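Local coordinates for protein beta-lactamase OXA-2 (Salmonella typhimurium, PDB 1K38) that hydrolyses beta-lactam antibiotics, oxacillin among them, as a class D serine penicillinase that confers antibiotic resistance, at residues V37-P40 with V41-K44; R233-L236 with R237-E240. All blocks are in the same frame, centred on the assembly; numbering follows the deposited sequence.

Contact 1 (V37-P40 with V41-K44); sequences VFDP and VRSK
A chi1 of -164° swings the D39 carboxylate forward to the amide of R42, and a chi1 of 77° folds the S43 hydroxyl back onto the P40 carbonyl, both within the same short helical turn. The arrangement is an N-cap: strand 36-38 ends, D39 takes up positive phi, and the chain enters helix 40-43. D39 OD1 accepts from R42 N at 3.1 Å in a nearly straight bond (164°), although the amide reaches the oxygen from above the carboxylate plane. The same carboxylate lies against the base of the arginine, with D39 CG 3.4 Å from R42 CB, while the extended remainder of R42 leads away to N215 and to a salt bridge with D217. The main chain supplies a second link, S43 N to D39 O at 3.0 Å, and that carbonyl is also met by the hydroxyl of T22. The first carbons of K44 pass the next carbonyl, CG standing 3.6 Å from P40 O; the bond from K44 N to P40 O is weak. Buried S43 sits against T22 and V24 of strand 21-27, and its hydroxyl is shared between Q148 NE2 and the turn. On the turn side S43 OG donates to P40 O at 2.6 Å, tilted modestly out of the carbonyl plane.

Contact 2 (R233-L236 with R237-E240); sequences RAIL and RSIE
S238 closes back on I235 at the end of this helix, where one carbonyl serves two donors. S238 OG donates to I235 O at 2.6 Å, in the carbonyl plane and on a lone pair, because chi1 of 77° folds the hydroxyl back over the preceding turn. I239 N reaches I235 O as well, at 3.3 Å, and I239 CG1 packs 3.4 Å from L236 O. The buried face is the tightly packed one: A234 and I235 lie on F13 of helix 11-16 and L236 on V210 and F212 of strand 208-217, joining this helix to both. The looser, solvent-facing side is that of exposed R237. A bend at chi3 (-62°) folds the guanidinium back over the helix, one face above R233 O and A234 CA, with NH1 3.3 Å from R233 CB. R237 NH1 donates to a water at 3.2 Å, which also accepts from R233 NH1 at 3.1 Å. Salt bridges to E229 and E179 hold R233. Beyond I239, E240 adopts positive phi (54°) and its N bonds to R237 O at 3.0 Å, while A241 N turns back to L236 O: the Schellman motif that closes helix 226-238.

Followed from the N terminus, the chain leaves strand 36-38 through contact 1, a local turn that forms helix 40-43, which ends eight residues before S51, the predicted acylated serine. Contact 2 comes near the C terminus and ends helix 226-238. The two are in series, neither nesting nor crossing, and each closes only its own short turn, one at a helix start and the other at a helix end. The centres of contacts 1 and 2 lie about 18 Å apart. Common neighbours relate them: both rest on strand 21-27, contact 2 through I235 on I23 and I239 on V25. F38, on the strand leading into contact 1, stacks on F14 of helix 11-16, the helix whose F13 lies under contact 2.

Contact 1 (V37-P40 with V41-K44)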
loop_
_atom_site.group_PDB
_atom_site.type_symbol
_atom_site.label_atom_id
_atom_site.label_comp_id
_atom_site.label_asym_id
_atom_site.label_seq_id
_atom_site.Cartn_x
_atom_site.Cartn_y
_atom_site.Cartn_z
ATOM N N VAL A 37 5.750 -1.304 26.697
ATOM C CA VAL A 37 5.282 -2.672 26.860
ATOM C C VAL A 37 4.336 -2.872 28.038
ATOM O O VAL A 37 4.518 -2.283 29.104
ATOM C CB VAL A 37 6.484 -3.634 27.044
ATOM C CG1 VAL A 37 7.277 -3.244 28.287
ATOM C CG2 VAL A 37 5.999 -5.075 27.154
ATOM N N PHE A 38 3.314 -3.696 27.828
ATOM C CA PHE A 38 2.375 -4.025 28.893
ATOM C C PHE A 38 2.651 -5.509 29.074
ATOM O O PHE A 38 2.598 -6.274 28.106
ATOM C CB PHE A 38 0.910 -3.837 28.508
ATOM C CG PHE A 38 -0.037 -4.354 29.555
ATOM C CD1 PHE A 38 -0.173 -3.694 30.776
ATOM C CD2 PHE A 38 -0.716 -5.555 29.367
ATOM C CE1 PHE A 38 -0.963 -4.226 31.794
ATOM C CE2 PHE A 38 -1.509 -6.097 30.378
ATOM C CZ PHE A 38 -1.631 -5.430 31.597
ATOM N N ASP A 39 2.947 -5.896 30.312
ATOM C CA ASP A 39 3.298 -7.263 30.689
ATOM C C ASP A 39 4.589 -7.659 29.976
ATOM O O ASP A 39 4.585 -8.457 29.036
ATOM C CB ASP A 39 2.194 -8.266 30.345
ATOM C CG ASP A 39 2.378 -9.595 31.066
ATOM O OD1 ASP A 39 3.526 -9.924 31.444
ATOM O OD2 ASP A 39 1.378 -10.312 31.257
ATOM N N PRO A 40 5.719 -7.092 30.420
ATOM C CA PRO A 40 7.030 -7.376 29.830
ATOM C C PRO A 40 7.399 -8.853 29.792
ATOM O O PRO A 40 7.978 -9.323 28.816
ATOM C CB PRO A 40 7.989 -6.541 30.687
ATOM C CG PRO A 40 7.258 -6.375 31.979
ATOM C CD PRO A 40 5.841 -6.144 31.539
ATOM N N VAL A 41 7.064 -9.596 30.840
ATOM C CA VAL A 41 7.397 -11.015 30.849
ATOM C C VAL A 41 6.666 -11.763 29.734
ATOM O O VAL A 41 7.275 -12.555 29.006
ATOM C CB VAL A 41 7.069 -11.662 32.215
ATOM C CG1 VAL A 41 7.292 -13.164 32.145
ATOM C CG2 VAL A 41 7.955 -11.055 33.298
ATOM N N ARG A 42 5.369 -11.515 29.585
ATOM C CA ARG A 42 4.629 -12.193 28.533
ATOM C C ARG A 42 5.081 -11.730 27.152
ATOM O O ARG A 42 5.010 -12.488 26.185
ATOM C CB ARG A 42 3.120 -11.966 28.681
ATOM C CG ARG A 42 2.315 -12.676 27.597
ATOM C CD ARG A 42 0.820 -12.655 27.867
ATOM N NE ARG A 42 0.087 -13.183 26.721
ATOM C CZ ARG A 42 -0.966 -13.988 26.801
ATOM N NH1 ARG A 42 -1.427 -14.376 27.983
ATOM N NH2 ARG A 42 -1.556 -14.407 25.691
ATOM N N SER A 43 5.558 -10.491 27.058
ATOM C CA SER A 43 5.992 -9.965 25.768
ATOM C C SER A 43 7.191 -10.726 25.212
ATOM O O SER A 43 7.480 -10.650 24.018
ATOM C CB SER A 43 6.331 -8.473 25.877
ATOM O OG SER A 43 7.588 -8.268 26.496
ATOM N N LYS A 44 7.881 -11.468 26.076
ATOM C CA LYS A 44 9.042 -12.239 25.654
ATOM C C LYS A 44 8.755 -13.739 25.572
ATOM O O LYS A 44 9.645 -14.528 25.254
ATOM C CB LYS A 44 10.214 -11.980 26.607
ATOM C CG LYS A 44 10.650 -10.517 26.648
ATOM C CD LYS A 44 11.825 -10.297 27.591
ATOM C CE LYS A 44 13.077 -11.004 27.094
ATOM N NZ LYS A 44 13.510 -10.508 25.755
#

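Contact 2 (R233-L236 with R237-E240)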
loop_
_atom_site.group_PDB
_atom_site.type_symbol
_atom_site.label_atom_id
_atom_site.label_comp_id
_atom_site.label_asym_id
_atom_site.label_seq_id
_atom_site.Cartn_x
_atom_site.Cartn_y
_atom_site.Cartn_z
ATOM N N ARG A 233 -6.061 -0.688 18.710
ATOM C CA ARG A 233 -6.527 0.598 18.216
ATOM C C ARG A 233 -6.726 1.606 19.342
ATOM O O ARG A 233 -6.404 2.781 19.180
ATOM C CB ARG A 233 -7.820 0.429 17.413
ATOM C CG ARG A 233 -7.612 -0.245 16.059
ATOM C CD ARG A 233 -8.936 -0.437 15.334
ATOM N NE ARG A 233 -8.771 -1.092 14.036
ATOM C CZ ARG A 233 -8.490 -0.454 12.904
ATOM N NH1 ARG A 233 -8.344 0.865 12.900
ATOM N NH2 ARG A 233 -8.348 -1.139 11.775
ATOM N N ALA A 234 -7.246 1.150 20.479
ATOM C CA ALA A 234 -7.462 2.041 21.618
ATOM C C ALA A 234 -6.120 2.593 22.089
ATOM O O ALA A 234 -5.979 3.789 22.350
ATOM C CB ALA A 234 -8.150 1.297 22.753
ATOM N N ILE A 235 -5.129 1.712 22.192
ATOM C CA ILE A 235 -3.800 2.123 22.623
ATOM C C ILE A 235 -3.145 3.049 21.596
ATOM O O ILE A 235 -2.595 4.092 21.957
ATOM C CB ILE A 235 -2.908 0.884 22.890
ATOM C CG1 ILE A 235 -3.454 0.133 24.110
ATOM C CG2 ILE A 235 -1.454 1.303 23.111
ATOM C CD1 ILE A 235 -2.718 -1.152 24.448
ATOM N N LEU A 236 -3.215 2.687 20.317
ATOM C CA LEU A 236 -2.623 3.526 19.282
ATOM C C LEU A 236 -3.259 4.917 19.287
ATOM O O LEU A 236 -2.568 5.925 19.146
ATOM C CB LEU A 236 -2.782 2.877 17.905
ATOM C CG LEU A 236 -1.941 1.620 17.659
ATOM C CD1 LEU A 236 -2.167 1.126 16.236
ATOM C CD2 LEU A 236 -0.465 1.938 17.887
ATOM N N ARG A 237 -4.575 4.974 19.458
ATOM C CA ARG A 237 -5.250 6.265 19.497
ATOM C C ARG A 237 -4.779 7.081 20.704
ATOM O O ARG A 237 -4.600 8.298 20.602
ATOM C CB ARG A 237 -6.775 6.088 19.561
ATOM C CG ARG A 237 -7.423 5.610 18.259
ATOM C CD ARG A 237 -8.940 5.799 18.294
ATOM N NE ARG A 237 -9.580 5.020 19.352
ATOM C CZ ARG A 237 -9.928 3.739 19.240
ATOM N NH1 ARG A 237 -9.709 3.079 18.108
ATOM N NH2 ARG A 237 -10.492 3.112 20.264
ATOM N N SER A 238 -4.554 6.416 21.836
ATOM C CA SER A 238 -4.118 7.115 23.045
ATOM C C SER A 238 -2.761 7.795 22.885
ATOM O O SER A 238 -2.463 8.758 23.590
ATOM C CB SER A 238 -4.092 6.162 24.250
ATOM O OG SER A 238 -2.961 5.310 24.238
ATOM N N ILE A 239 -1.930 7.297 21.973
ATOM C CA ILE A 239 -0.631 7.921 21.740
ATOM C C ILE A 239 -0.615 8.612 20.380
ATOM O O ILE A 239 0.442 8.843 19.792
ATOM C CB ILE A 239 0.536 6.906 21.829
ATOM C CG1 ILE A 239 0.410 5.836 20.742
ATOM C CG2 ILE A 239 0.550 6.263 23.206
ATOM C CD1 ILE A 239 1.598 4.890 20.695
ATOM N N GLU A 240 -1.807 8.937 19.891
ATOM C CA GLU A 240 -1.979 9.622 18.616
ATOM C C GLU A 240 -1.288 8.933 17.439
ATOM O O GLU A 240 -0.703 9.591 16.577
ATOM C CB GLU A 240 -1.497 11.074 18.743
ATOM C CG GLU A 240 -2.325 11.898 19.724
ATOM C CD GLU A 240 -1.853 13.339 19.839
ATOM O OE1 GLU A 240 -1.635 13.978 18.791
ATOM O OE2 GLU A 240 -1.713 13.834 20.976
HETATM O O HOH W 1 -9.053 3.094 14.945
#